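Local coordinates for ankyrin repeat and SOCS box protein 11 (Homo sapiens, PDB 4UUC) that recognises substrates such as BIK, DIRAS2 and RPN1 for ubiquitination by a cullin-5-RING E3 ligase, this chain being its ankyrin repeat domain, at residues E116-L121 / K152-L157; P138-C143 / H163-D168; P170-A175 / L204-P209; V182-T187 / L218-P223. All blocks are in the same frame, centred on the assembly; numbering follows the deposited sequence.

The chain is a row of helix pairs, and the four contacts follow its C-terminal half. Interaction 1 closes the first loop, from helix 115-123 to helix 148-156, and so joins ankyrin repeats 4 and 5. Interaction 2 opens inside that loop, at helix 138-144, and ends beyond it in the 163-168 loop, so the two cross. Leu154 CD1 packs on Leu139 and Ala142 where they meet. Interactions 3 and 4 come later and cross in the same way. Interaction 3 joins helix 170-175 to segment 204-209. Interaction 4 joins helix 180-188 to the end of helix 212-220, with Leu171 against Leu186 between them.

Interaction 1 (E116-L121 / K152-L157); sequences ECMEIL and KKLLEL
Met118 and Glu119 of helix 115-123 meet Lys153 and Leu154 of helix 148-156. These helices belong to ankyrin repeats 4 and 5, and the contact is one step of the ankyrin stack, where equivalent helices of successive repeats lie side by side. The segment axes run nearly parallel, at 20°, and approach to 11.3 Å. At that spacing the side chains do the bridging. Met118 SD lies 3.7 Å from Leu154 CG, with both leucine methyls also near the sulfur. The chain bends at the CG-SD bond, chi3 72°, and this turns the methyl CE toward Lys153. Met118 CE comes to 4.0 Å from Lys153 CG and lies equally near its CB.

Next to this apolar pair, Glu119 and Lys153 cross at about a right angle. The carboxylate comes up against the lysine methylenes from the side: OE1 of Glu119 is 3.4 Å from CE of Lys153, and OE2 faces CG and CD. The charged ends form a long salt bridge, 3.8 Å from Glu119 OE1 to Lys153 NZ. The stronger ionic partner of Glu119 is Arg115, one turn earlier in the same helix, whose NH1 pairs with OE2. The carboxylate is thus shared between two positive charges, which probably helps to keep it ionised.

Behind the first shell, Ile106 and Val110 of helix 105-111 pack on Met118. Leu122 and Ile128 pack on Leu154. The lysine chain is bent at chi2, 71°, and from there it runs on extended through CD and CE to NZ, passing the carboxylate of Glu119.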
loop_
_atom_site.group_PDB
_atom_site.type_symbol
_atom_site.label_atom_id
_atom_site.label_comp_id
_atom_site.label_asym_id
_atom_site.label_seq_id
_atom_site.Cartn_x
_atom_site.Cartn_y
_atom_site.Cartn_z
ATOM N N GLU A 116 -8.710 -2.661 3.835
ATOM C CA GLU A 116 -9.485 -3.560 2.985
ATOM C C GLU A 116 -8.760 -3.823 1.661
ATOM O O GLU A 116 -8.705 -4.963 1.195
ATOM C CB GLU A 116 -10.889 -3.008 2.712
ATOM C CG GLU A 116 -11.733 -3.949 1.852
ATOM C CD GLU A 116 -13.202 -3.569 1.783
ATOM O OE1 GLU A 116 -13.576 -2.487 2.284
ATOM O OE2 GLU A 116 -13.987 -4.365 1.220
ATOM N N CYS A 117 -8.213 -2.772 1.053
ATOM C CA CYS A 117 -7.430 -2.930 -0.168
ATOM C C CYS A 117 -6.246 -3.877 0.064
ATOM O O CYS A 117 -5.948 -4.729 -0.773
ATOM C CB CYS A 117 -6.943 -1.567 -0.669
ATOM S SG CYS A 117 -8.274 -0.497 -1.278
ATOM N N MET A 118 -5.584 -3.727 1.208
ATOM C CA MET A 118 -4.488 -4.615 1.594
ATOM C C MET A 118 -4.951 -6.073 1.630
ATOM O O MET A 118 -4.311 -6.952 1.052
ATOM C CB MET A 118 -3.932 -4.200 2.959
ATOM C CG MET A 118 -2.722 -4.993 3.443
ATOM S SD MET A 118 -2.385 -4.744 5.209
ATOM C CE MET A 118 -3.743 -5.657 5.943
ATOM N N GLU A 119 -6.073 -6.322 2.300
ATOM C CA GLU A 119 -6.573 -7.683 2.463
ATOM C C GLU A 119 -6.953 -8.316 1.132
ATOM O O GLU A 119 -6.698 -9.498 0.914
ATOM C CB GLU A 119 -7.772 -7.695 3.411
ATOM C CG GLU A 119 -7.398 -7.376 4.847
ATOM C CD GLU A 119 -8.552 -7.577 5.810
ATOM O OE1 GLU A 119 -9.244 -8.612 5.705
ATOM O OE2 GLU A 119 -8.760 -6.705 6.678
ATOM N N ILE A 120 -7.559 -7.532 0.245
ATOM C CA ILE A 120 -7.914 -8.027 -1.080
ATOM C C ILE A 120 -6.663 -8.464 -1.838
ATOM O O ILE A 120 -6.655 -9.520 -2.471
ATOM C CB ILE A 120 -8.677 -6.962 -1.899
ATOM C CG1 ILE A 120 -10.041 -6.688 -1.259
ATOM C CG2 ILE A 120 -8.869 -7.428 -3.345
ATOM C CD1 ILE A 120 -10.761 -5.476 -1.826
ATOM N N LEU A 121 -5.607 -7.658 -1.771
ATOM C CA LEU A 121 -4.364 -7.985 -2.463
ATOM C C LEU A 121 -3.735 -9.255 -1.891
ATOM O O LEU A 121 -3.226 -10.094 -2.634
ATOM C CB LEU A 121 -3.373 -6.823 -2.375
ATOM C CG LEU A 121 -3.740 -5.571 -3.180
ATOM C CD1 LEU A 121 -2.811 -4.420 -2.818
ATOM C CD2 LEU A 121 -3.691 -5.845 -4.672
ATOM N N LYS A 152 -2.133 -5.207 13.066
ATOM C CA LYS A 152 -2.819 -6.327 13.703
ATOM C C LYS A 152 -3.189 -7.402 12.687
ATOM O O LYS A 152 -2.917 -8.585 12.896
ATOM C CB LYS A 152 -4.073 -5.842 14.433
ATOM C CG LYS A 152 -4.833 -6.957 15.138
ATOM C CD LYS A 152 -5.863 -6.398 16.095
ATOM C CE LYS A 152 -6.542 -7.505 16.892
ATOM N NZ LYS A 152 -7.443 -8.331 16.043
ATOM N N LYS A 153 -3.785 -6.983 11.576
ATOM C CA LYS A 153 -4.224 -7.916 10.540
ATOM C C LYS A 153 -3.052 -8.657 9.898
ATOM O O LYS A 153 -3.121 -9.865 9.685
ATOM C CB LYS A 153 -5.024 -7.172 9.468
ATOM C CG LYS A 153 -5.734 -8.083 8.476
ATOM C CD LYS A 153 -6.914 -8.800 9.123
ATOM C CE LYS A 153 -7.397 -9.960 8.274
ATOM N NZ LYS A 153 -8.574 -10.640 8.887
ATOM N N LEU A 154 -1.982 -7.933 9.580
ATOM C CA LEU A 154 -0.799 -8.540 8.974
ATOM C C LEU A 154 -0.180 -9.605 9.882
ATOM O O LEU A 154 0.192 -10.682 9.420
ATOM C CB LEU A 154 0.237 -7.465 8.639
ATOM C CG LEU A 154 -0.091 -6.619 7.405
ATOM C CD1 LEU A 154 0.759 -5.353 7.371
ATOM C CD2 LEU A 154 0.115 -7.428 6.128
ATOM N N LEU A 155 -0.076 -9.301 11.171
ATOM C CA LEU A 155 0.471 -10.249 12.137
ATOM C C LEU A 155 -0.416 -11.490 12.236
ATOM O O LEU A 155 0.078 -12.616 12.266
ATOM C CB LEU A 155 0.619 -9.585 13.508
ATOM C CG LEU A 155 1.709 -8.513 13.606
ATOM C CD1 LEU A 155 1.568 -7.708 14.890
ATOM C CD2 LEU A 155 3.097 -9.140 13.513
ATOM N N GLU A 156 -1.727 -11.275 12.283
ATOM C CA GLU A 156 -2.686 -12.372 12.357
ATOM C C GLU A 156 -2.626 -13.274 11.127
ATOM O O GLU A 156 -2.856 -14.478 11.225
ATOM C CB GLU A 156 -4.103 -11.825 12.525
ATOM C CG GLU A 156 -4.359 -11.223 13.887
ATOM C CD GLU A 156 -5.685 -10.499 13.974
ATOM O OE1 GLU A 156 -6.363 -10.347 12.935
ATOM O OE2 GLU A 156 -6.049 -10.080 15.092
ATOM N N LEU A 157 -2.309 -12.690 9.976
ATOM C CA LEU A 157 -2.214 -13.446 8.730
ATOM C C LEU A 157 -0.856 -14.133 8.568
ATOM O O LEU A 157 -0.633 -14.856 7.597
ATOM C CB LEU A 157 -2.480 -12.522 7.534
ATOM C CG LEU A 157 -3.922 -12.037 7.372
ATOM C CD1 LEU A 157 -4.012 -10.975 6.280
ATOM C CD2 LEU A 157 -4.857 -13.197 7.056
#

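Interaction 2 (P138-C143 / H163-D168); sequences PLYVAC and HGQWLD
Tyr140 reaches from helix 138-144 into the 163-168 loop, and its CB already touches it, 3.7 Å from Gly164 CA. The ring leaves the helix with CG anti to the backbone N (chi1 -175°), a torsion that carries it out over the loop. Tyr140 CD1 comes obliquely to Gly164 CA at 3.6 Å. CE1 lies close to the carbonyl oxygen of Asp168. On one face the ring carries Gln165 CB, which makes a CH-pi contact 3.8 Å from the centroid of the Tyr140 ring and 17° off its normal. This methylene sits toward the rim, near CE2 and CZ.

The loop belongs to the ankyrin fold: it joins repeats 5 and 6, and its Gln165 to Asp168 part is a type II' beta turn. Two backbone bonds, one in each direction between Gln165 and Asp168, hold the turn closed.

At the end of the ring, Tyr140 OH gives a hydrogen bond of 2.6 Å to Asp168 OD2, which receives it on its anti lone pair. The ring and carboxylate planes stand 68° apart. A water donates to the same hydroxyl and accepts from Gln165 NE2, so the phenol oxygen has two partners. Asp168 is itself held from outside: Arg176 makes a salt bridge to OD2, and Asn197 ND2 bonds to OD1.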
loop_
_atom_site.group_PDB
_atom_site.type_symbol
_atom_site.label_atom_id
_atom_site.label_comp_id
_atom_site.label_asym_id
_atom_site.label_seq_id
_atom_site.Cartn_x
_atom_site.Cartn_y
_atom_site.Cartn_z
ATOM N N PRO A 138 5.303 -4.968 3.928
ATOM C CA PRO A 138 4.046 -4.319 4.306
ATOM C C PRO A 138 3.954 -4.042 5.809
ATOM O O PRO A 138 3.465 -2.984 6.205
ATOM C CB PRO A 138 2.986 -5.329 3.856
ATOM C CG PRO A 138 3.631 -6.049 2.712
ATOM C CD PRO A 138 5.074 -6.161 3.092
ATOM N N LEU A 139 4.424 -4.969 6.636
ATOM C CA LEU A 139 4.387 -4.764 8.080
ATOM C C LEU A 139 5.254 -3.571 8.478
ATOM O O LEU A 139 4.873 -2.772 9.333
ATOM C CB LEU A 139 4.849 -6.021 8.822
ATOM C CG LEU A 139 4.870 -5.912 10.348
ATOM C CD1 LEU A 139 3.482 -5.614 10.906
ATOM C CD2 LEU A 139 5.430 -7.199 10.943
ATOM N N TYR A 140 6.420 -3.453 7.855
ATOM C CA TYR A 140 7.328 -2.347 8.132
ATOM C C TYR A 140 6.689 -0.996 7.794
ATOM O O TYR A 140 6.808 -0.035 8.556
ATOM C CB TYR A 140 8.623 -2.530 7.342
ATOM C CG TYR A 140 9.678 -1.498 7.639
ATOM C CD1 TYR A 140 10.548 -1.651 8.709
ATOM C CD2 TYR A 140 9.816 -0.375 6.838
ATOM C CE1 TYR A 140 11.521 -0.707 8.978
ATOM C CE2 TYR A 140 10.780 0.571 7.097
ATOM C CZ TYR A 140 11.630 0.407 8.164
ATOM O OH TYR A 140 12.582 1.366 8.410
ATOM N N VAL A 141 6.021 -0.931 6.647
ATOM C CA VAL A 141 5.317 0.275 6.237
ATOM C C VAL A 141 4.204 0.597 7.234
ATOM O O VAL A 141 4.052 1.746 7.646
ATOM C CB VAL A 141 4.730 0.124 4.814
ATOM C CG1 VAL A 141 3.870 1.332 4.441
ATOM C CG2 VAL A 141 5.855 -0.064 3.798
ATOM N N ALA A 142 3.434 -0.420 7.612
ATOM C CA ALA A 142 2.350 -0.251 8.578
ATOM C C ALA A 142 2.862 0.356 9.885
ATOM O O ALA A 142 2.219 1.233 10.468
ATOM C CB ALA A 142 1.667 -1.593 8.849
ATOM N N CYS A 143 4.006 -0.131 10.355
ATOM C CA CYS A 143 4.596 0.362 11.593
ATOM C C CYS A 143 5.152 1.777 11.440
ATOM O O CYS A 143 5.048 2.593 12.352
ATOM C CB CYS A 143 5.691 -0.591 12.072
ATOM S SG CYS A 143 5.061 -2.205 12.612
ATOM N N HIS A 163 10.792 -9.075 9.884
ATOM C CA HIS A 163 11.153 -8.738 8.508
ATOM C C HIS A 163 10.714 -7.315 8.167
ATOM O O HIS A 163 9.516 -7.031 8.090
ATOM C CB HIS A 163 10.520 -9.741 7.543
ATOM C CG HIS A 163 11.080 -9.689 6.156
ATOM N ND1 HIS A 163 10.778 -10.633 5.197
ATOM C CD2 HIS A 163 11.916 -8.805 5.561
ATOM C CE1 HIS A 163 11.403 -10.333 4.073
ATOM N NE2 HIS A 163 12.102 -9.229 4.267
ATOM N N GLY A 164 11.682 -6.425 7.967
ATOM C CA GLY A 164 11.390 -5.023 7.729
ATOM C C GLY A 164 12.066 -4.443 6.501
ATOM O O GLY A 164 11.735 -4.807 5.374
ATOM N N GLN A 165 12.991 -3.514 6.734
ATOM C CA GLN A 165 13.789 -2.895 5.677
ATOM C C GLN A 165 15.253 -3.241 5.936
ATOM O O GLN A 165 15.942 -2.554 6.692
ATOM C CB GLN A 165 13.569 -1.379 5.640
ATOM C CG GLN A 165 14.070 -0.699 4.373
ATOM C CD GLN A 165 15.579 -0.565 4.330
ATOM O OE1 GLN A 165 16.259 -1.282 3.591
ATOM N NE2 GLN A 165 16.113 0.355 5.124
ATOM N N TRP A 166 15.696 -4.322 5.298
ATOM C CA TRP A 166 16.971 -4.982 5.582
ATOM C C TRP A 166 17.132 -5.176 7.100
ATOM O O TRP A 166 16.428 -6.002 7.675
ATOM C CB TRP A 166 18.158 -4.221 4.970
ATOM C CG TRP A 166 19.432 -5.049 5.017
ATOM C CD1 TRP A 166 19.565 -6.360 4.661
ATOM C CD2 TRP A 166 20.728 -4.628 5.473
ATOM N NE1 TRP A 166 20.856 -6.781 4.860
ATOM C CE2 TRP A 166 21.591 -5.738 5.355
ATOM C CE3 TRP A 166 21.240 -3.422 5.963
ATOM C CZ2 TRP A 166 22.935 -5.678 5.712
ATOM C CZ3 TRP A 166 22.577 -3.366 6.316
ATOM C CH2 TRP A 166 23.408 -4.488 6.192
ATOM N N LEU A 167 18.030 -4.437 7.751
ATOM C CA LEU A 167 18.285 -4.651 9.182
ATOM C C LEU A 167 17.362 -3.842 10.102
ATOM O O LEU A 167 17.365 -4.043 11.320
ATOM C CB LEU A 167 19.737 -4.319 9.523
ATOM C CG LEU A 167 20.815 -5.319 9.087
ATOM C CD1 LEU A 167 22.167 -4.851 9.593
ATOM C CD2 LEU A 167 20.531 -6.736 9.560
ATOM N N ASP A 168 16.589 -2.926 9.529
ATOM C CA ASP A 168 15.620 -2.151 10.300
ATOM C C ASP A 168 14.328 -2.965 10.409
ATOM O O ASP A 168 13.599 -3.126 9.429
ATOM C CB ASP A 168 15.367 -0.792 9.638
ATOM C CG ASP A 168 15.096 0.319 10.646
ATOM O OD1 ASP A 168 15.880 0.478 11.603
ATOM O OD2 ASP A 168 14.101 1.049 10.468
HETATM O O HOH W 1 14.370 2.337 6.515
#

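Interaction 3 (P170-A175 / L204-P209); sequences PLHAAA and LDLAAP
Leu206 points at helix 170-175 and fills much of the tight part of this contact. Its CD1 methyl lies 3.5 Å from His172 CD2, at the edge of the imidazole and near the ring plane. The two side chains cross at about a right angle. The same methyl also lies close to the carbonyl oxygen of His172, so it is set against both ring and backbone. One turn further along the helix, Ala175 CB meets Leu206 CB at 4.0 Å. The small alanine allows the backbones to come near each other, and the CA atoms of Ala175 and Ala207 are only 4.9 Å apart. Ala207 is the first residue to leave helical geometry after helix 203-206, and here its CA makes a CA-H...O contact of 3.5 Å with Ala175 O.

The imidazole is turned by polar bonds on both nitrogens. ND1 pairs with the backbone N of Thr169, and NE2 makes a weak bond with the carbonyl of Lys201. These hold the ring so that its CD2 edge is presented to the leucine.

The looser, wetter side begins at the exposed Ala208. A water completes the join there. It donates to Ala175 O, at 2.8 Å, and accepts from the backbone N of Ala208.

This is ankyrin packing at the C-terminal end of the domain, where the short helix 203-206 lies against the first helix of repeat 6. Ala173 and Pro170 of that helix lean on helix 138-144, Ala174 leans on helix 180-188, and Leu204 and Ala207 rest on helix 212-220.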
loop_
_atom_site.group_PDB
_atom_site.type_symbol
_atom_site.label_atom_id
_atom_site.label_comp_id
_atom_site.label_asym_id
_atom_site.label_seq_id
_atom_site.Cartn_x
_atom_site.Cartn_y
_atom_site.Cartn_z
ATOM N N PRO A 170 10.446 -4.015 11.802
ATOM C CA PRO A 170 9.215 -3.265 12.071
ATOM C C PRO A 170 9.207 -2.625 13.456
ATOM O O PRO A 170 8.648 -1.540 13.623
ATOM C CB PRO A 170 8.129 -4.334 11.944
ATOM C CG PRO A 170 8.689 -5.300 10.966
ATOM C CD PRO A 170 10.158 -5.361 11.280
ATOM N N LEU A 171 9.827 -3.282 14.433
ATOM C CA LEU A 171 9.893 -2.732 15.782
ATOM C C LEU A 171 10.776 -1.481 15.818
ATOM O O LEU A 171 10.465 -0.525 16.524
ATOM C CB LEU A 171 10.416 -3.776 16.772
ATOM C CG LEU A 171 10.368 -3.375 18.249
ATOM C CD1 LEU A 171 8.928 -3.324 18.765
ATOM C CD2 LEU A 171 11.204 -4.320 19.089
ATOM N N HIS A 172 11.872 -1.486 15.061
ATOM C CA HIS A 172 12.716 -0.297 14.957
ATOM C C HIS A 172 11.920 0.870 14.391
ATOM O O HIS A 172 12.005 1.989 14.892
ATOM C CB HIS A 172 13.945 -0.551 14.077
ATOM C CG HIS A 172 15.014 -1.360 14.742
ATOM N ND1 HIS A 172 15.302 -2.656 14.376
ATOM C CD2 HIS A 172 15.870 -1.054 15.746
ATOM C CE1 HIS A 172 16.283 -3.119 15.129
ATOM N NE2 HIS A 172 16.645 -2.166 15.969
ATOM N N ALA A 173 11.147 0.599 13.343
ATOM C CA ALA A 173 10.301 1.616 12.733
ATOM C C ALA A 173 9.275 2.134 13.737
ATOM O O ALA A 173 9.065 3.337 13.852
ATOM C CB ALA A 173 9.602 1.066 11.512
ATOM N N ALA A 174 8.651 1.215 14.467
ATOM C CA ALA A 174 7.637 1.581 15.448
ATOM C C ALA A 174 8.232 2.428 16.575
ATOM O O ALA A 174 7.569 3.323 17.104
ATOM C CB ALA A 174 6.973 0.328 16.017
ATOM N N ALA A 175 9.482 2.145 16.930
ATOM C CA ALA A 175 10.161 2.850 18.015
ATOM C C ALA A 175 10.377 4.326 17.689
ATOM O O ALA A 175 10.458 5.158 18.590
ATOM C CB ALA A 175 11.493 2.179 18.322
ATOM N N LEU A 204 14.804 0.181 21.611
ATOM C CA LEU A 204 14.827 1.036 22.793
ATOM C C LEU A 204 15.731 2.255 22.580
ATOM O O LEU A 204 15.375 3.367 22.968
ATOM C CB LEU A 204 15.285 0.242 24.018
ATOM C CG LEU A 204 15.256 0.982 25.360
ATOM C CD1 LEU A 204 13.844 1.444 25.721
ATOM C CD2 LEU A 204 15.820 0.091 26.455
ATOM N N ASP A 205 16.887 2.052 21.948
ATOM C CA ASP A 205 17.796 3.160 21.649
ATOM C C ASP A 205 17.119 4.236 20.802
ATOM O O ASP A 205 17.408 5.429 20.942
ATOM C CB ASP A 205 19.049 2.668 20.907
ATOM C CG ASP A 205 19.944 1.783 21.756
ATOM O OD1 ASP A 205 19.929 1.900 23.000
ATOM O OD2 ASP A 205 20.685 0.968 21.161
ATOM N N LEU A 206 16.233 3.812 19.905
ATOM C CA LEU A 206 15.593 4.727 18.964
ATOM C C LEU A 206 14.438 5.510 19.575
ATOM O O LEU A 206 14.087 6.581 19.083
ATOM C CB LEU A 206 15.082 3.958 17.744
ATOM C CG LEU A 206 16.153 3.331 16.850
ATOM C CD1 LEU A 206 15.504 2.424 15.820
ATOM C CD2 LEU A 206 16.988 4.406 16.166
ATOM N N ALA A 207 13.841 4.976 20.637
ATOM C CA ALA A 207 12.672 5.603 21.240
ATOM C C ALA A 207 13.033 6.941 21.874
ATOM O O ALA A 207 14.112 7.099 22.439
ATOM C CB ALA A 207 12.047 4.676 22.275
ATOM N N ALA A 208 12.117 7.899 21.775
ATOM C CA ALA A 208 12.311 9.218 22.365
ATOM C C ALA A 208 12.331 9.125 23.891
ATOM O O ALA A 208 11.461 8.480 24.477
ATOM C CB ALA A 208 11.214 10.161 21.911
ATOM N N PRO A 209 13.328 9.758 24.538
ATOM C CA PRO A 209 13.416 9.701 26.002
ATOM C C PRO A 209 12.134 10.136 26.705
ATOM O O PRO A 209 11.504 11.110 26.292
ATOM C CB PRO A 209 14.557 10.669 26.323
ATOM C CG PRO A 209 15.406 10.657 25.115
ATOM C CD PRO A 209 14.466 10.497 23.957
HETATM O O HOH W 2 9.773 7.488 19.942
#

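Interaction 4 (V182-T187 / L218-P223); sequences VIHLLT and LLREGP
Helix 180-188 faces the last turn of helix 212-220, with the CA atoms of Thr187 and Arg220 7.4 Å apart. Glu221 is the first residue to leave helical geometry. Arg220 then bridges the gap. Its chain is bent at chi2 and chi3, and this brings NH1 to the edge of the His184 ring and sets one guanidinium face against Thr187. Arg220 NH1 donates to His184 ND1 at 3.1 Å, with an N-H...N angle of 156°. The ring and guanidinium planes are only 18° apart. The bond lies near the guanidinium plane but is tilted from that of the ring. Because ND1 accepts, it carries no proton in this bond.

Thr187 covers one face of the guanidinium with its CG2 methyl, 3.3 Å from CZ of Arg220 and offset toward the rim. Its hydroxyl turns back into its own helix, where Thr187 OG1 donates to Ile183 O at 2.9 Å. Thr187 N bonds to that same oxygen from the opposite face of the carbonyl plane. The main charge partner of Arg220 is Asp188, which pairs with NH2.

The contact lies at the surface, at the C-terminal end of the ankyrin repeat domain, where helix 212-220 packs on the second helix of repeat 6. Beside it, Ile183 packs on Val213, Ala216 and Leu217, and Leu186 faces helices 170-175 and 138-144.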
loop_
_atom_site.group_PDB
_atom_site.type_symbol
_atom_site.label_atom_id
_atom_site.label_comp_id
_atom_site.label_asym_id
_atom_site.label_seq_id
_atom_site.Cartn_x
_atom_site.Cartn_y
_atom_site.Cartn_z
ATOM N N VAL A 182 1.088 -0.477 18.704
ATOM C CA VAL A 182 1.926 -1.190 17.742
ATOM C C VAL A 182 3.105 -1.893 18.432
ATOM O O VAL A 182 3.442 -3.027 18.088
ATOM C CB VAL A 182 2.441 -0.227 16.654
ATOM C CG1 VAL A 182 3.521 -0.886 15.792
ATOM C CG2 VAL A 182 1.287 0.243 15.785
ATOM N N ILE A 183 3.726 -1.223 19.398
ATOM C CA ILE A 183 4.827 -1.815 20.156
ATOM C C ILE A 183 4.385 -3.116 20.832
ATOM O O ILE A 183 5.066 -4.142 20.726
ATOM C CB ILE A 183 5.370 -0.836 21.229
ATOM C CG1 ILE A 183 5.925 0.434 20.575
ATOM C CG2 ILE A 183 6.453 -1.499 22.082
ATOM C CD1 ILE A 183 7.181 0.227 19.732
ATOM N N HIS A 184 3.250 -3.087 21.523
ATOM C CA HIS A 184 2.796 -4.278 22.247
ATOM C C HIS A 184 2.341 -5.385 21.294
ATOM O O HIS A 184 2.558 -6.567 21.566
ATOM C CB HIS A 184 1.673 -3.919 23.225
ATOM C CG HIS A 184 2.139 -3.110 24.395
ATOM N ND1 HIS A 184 3.187 -3.507 25.199
ATOM C CD2 HIS A 184 1.708 -1.928 24.894
ATOM C CE1 HIS A 184 3.380 -2.603 26.145
ATOM N NE2 HIS A 184 2.495 -1.636 25.981
ATOM N N LEU A 185 1.731 -5.008 20.174
ATOM C CA LEU A 185 1.319 -5.988 19.170
ATOM C C LEU A 185 2.523 -6.729 18.596
ATOM O O LEU A 185 2.504 -7.953 18.495
ATOM C CB LEU A 185 0.538 -5.315 18.038
ATOM C CG LEU A 185 -0.956 -5.069 18.274
ATOM C CD1 LEU A 185 -1.508 -4.123 17.219
ATOM C CD2 LEU A 185 -1.726 -6.371 18.260
ATOM N N LEU A 186 3.557 -5.990 18.201
ATOM C CA LEU A 186 4.779 -6.605 17.693
ATOM C C LEU A 186 5.416 -7.523 18.735
ATOM O O LEU A 186 5.813 -8.651 18.431
ATOM C CB LEU A 186 5.793 -5.540 17.268
ATOM C CG LEU A 186 5.481 -4.748 15.998
ATOM C CD1 LEU A 186 6.542 -3.676 15.794
ATOM C CD2 LEU A 186 5.400 -5.656 14.783
ATOM N N THR A 187 5.528 -7.025 19.959
ATOM C CA THR A 187 6.113 -7.800 21.042
ATOM C C THR A 187 5.293 -9.064 21.309
ATOM O O THR A 187 5.857 -10.148 21.487
ATOM C CB THR A 187 6.213 -6.969 22.328
ATOM O OG1 THR A 187 7.000 -5.798 22.081
ATOM C CG2 THR A 187 6.856 -7.781 23.445
ATOM N N LEU A 218 10.535 -0.489 27.511
ATOM C CA LEU A 218 11.167 -0.788 28.792
ATOM C C LEU A 218 10.374 -1.843 29.563
ATOM O O LEU A 218 10.956 -2.714 30.210
ATOM C CB LEU A 218 11.301 0.482 29.635
ATOM C CG LEU A 218 12.413 1.454 29.237
ATOM C CD1 LEU A 218 12.214 2.797 29.909
ATOM C CD2 LEU A 218 13.774 0.874 29.588
ATOM N N LEU A 219 9.050 -1.766 29.483
ATOM C CA LEU A 219 8.180 -2.684 30.222
ATOM C C LEU A 219 8.182 -4.104 29.649
ATOM O O LEU A 219 7.922 -5.067 30.371
ATOM C CB LEU A 219 6.745 -2.151 30.244
ATOM C CG LEU A 219 6.480 -0.936 31.135
ATOM C CD1 LEU A 219 5.108 -0.351 30.830
ATOM C CD2 LEU A 219 6.596 -1.306 32.606
ATOM N N ARG A 220 8.482 -4.230 28.359
ATOM C CA ARG A 220 8.421 -5.517 27.665
ATOM C C ARG A 220 9.788 -6.185 27.524
ATOM O O ARG A 220 9.875 -7.382 27.248
ATOM C CB ARG A 220 7.812 -5.345 26.272
ATOM C CG ARG A 220 6.383 -4.808 26.240
ATOM C CD ARG A 220 5.413 -5.660 27.044
ATOM N NE ARG A 220 5.299 -7.030 26.545
ATOM C CZ ARG A 220 4.389 -7.450 25.671
ATOM N NH1 ARG A 220 3.491 -6.614 25.164
ATOM N NH2 ARG A 220 4.376 -8.722 25.297
ATOM N N GLU A 221 10.853 -5.412 27.701
ATOM C CA GLU A 221 12.200 -5.937 27.521
ATOM C C GLU A 221 12.558 -6.879 28.663
ATOM O O GLU A 221 12.483 -6.508 29.833
ATOM C CB GLU A 221 13.215 -4.796 27.442
ATOM C CG GLU A 221 14.576 -5.223 26.927
ATOM C CD GLU A 221 15.547 -4.062 26.800
ATOM O OE1 GLU A 221 15.553 -3.184 27.690
ATOM O OE2 GLU A 221 16.302 -4.027 25.806
ATOM N N GLY A 222 12.945 -8.100 28.319
ATOM C CA GLY A 222 13.332 -9.078 29.321
ATOM C C GLY A 222 14.642 -8.716 29.997
ATOM O O GLY A 222 15.391 -7.869 29.503
ATOM N N PRO A 223 14.934 -9.359 31.137
ATOM C CA PRO A 223 16.173 -9.070 31.863
ATOM C C PRO A 223 17.404 -9.554 31.109
ATOM O O PRO A 223 17.260 -10.307 30.144
ATOM C CB PRO A 223 15.998 -9.845 33.170
ATOM C CG PRO A 223 15.131 -10.987 32.792
ATOM C CD PRO A 223 14.161 -10.433 31.783
#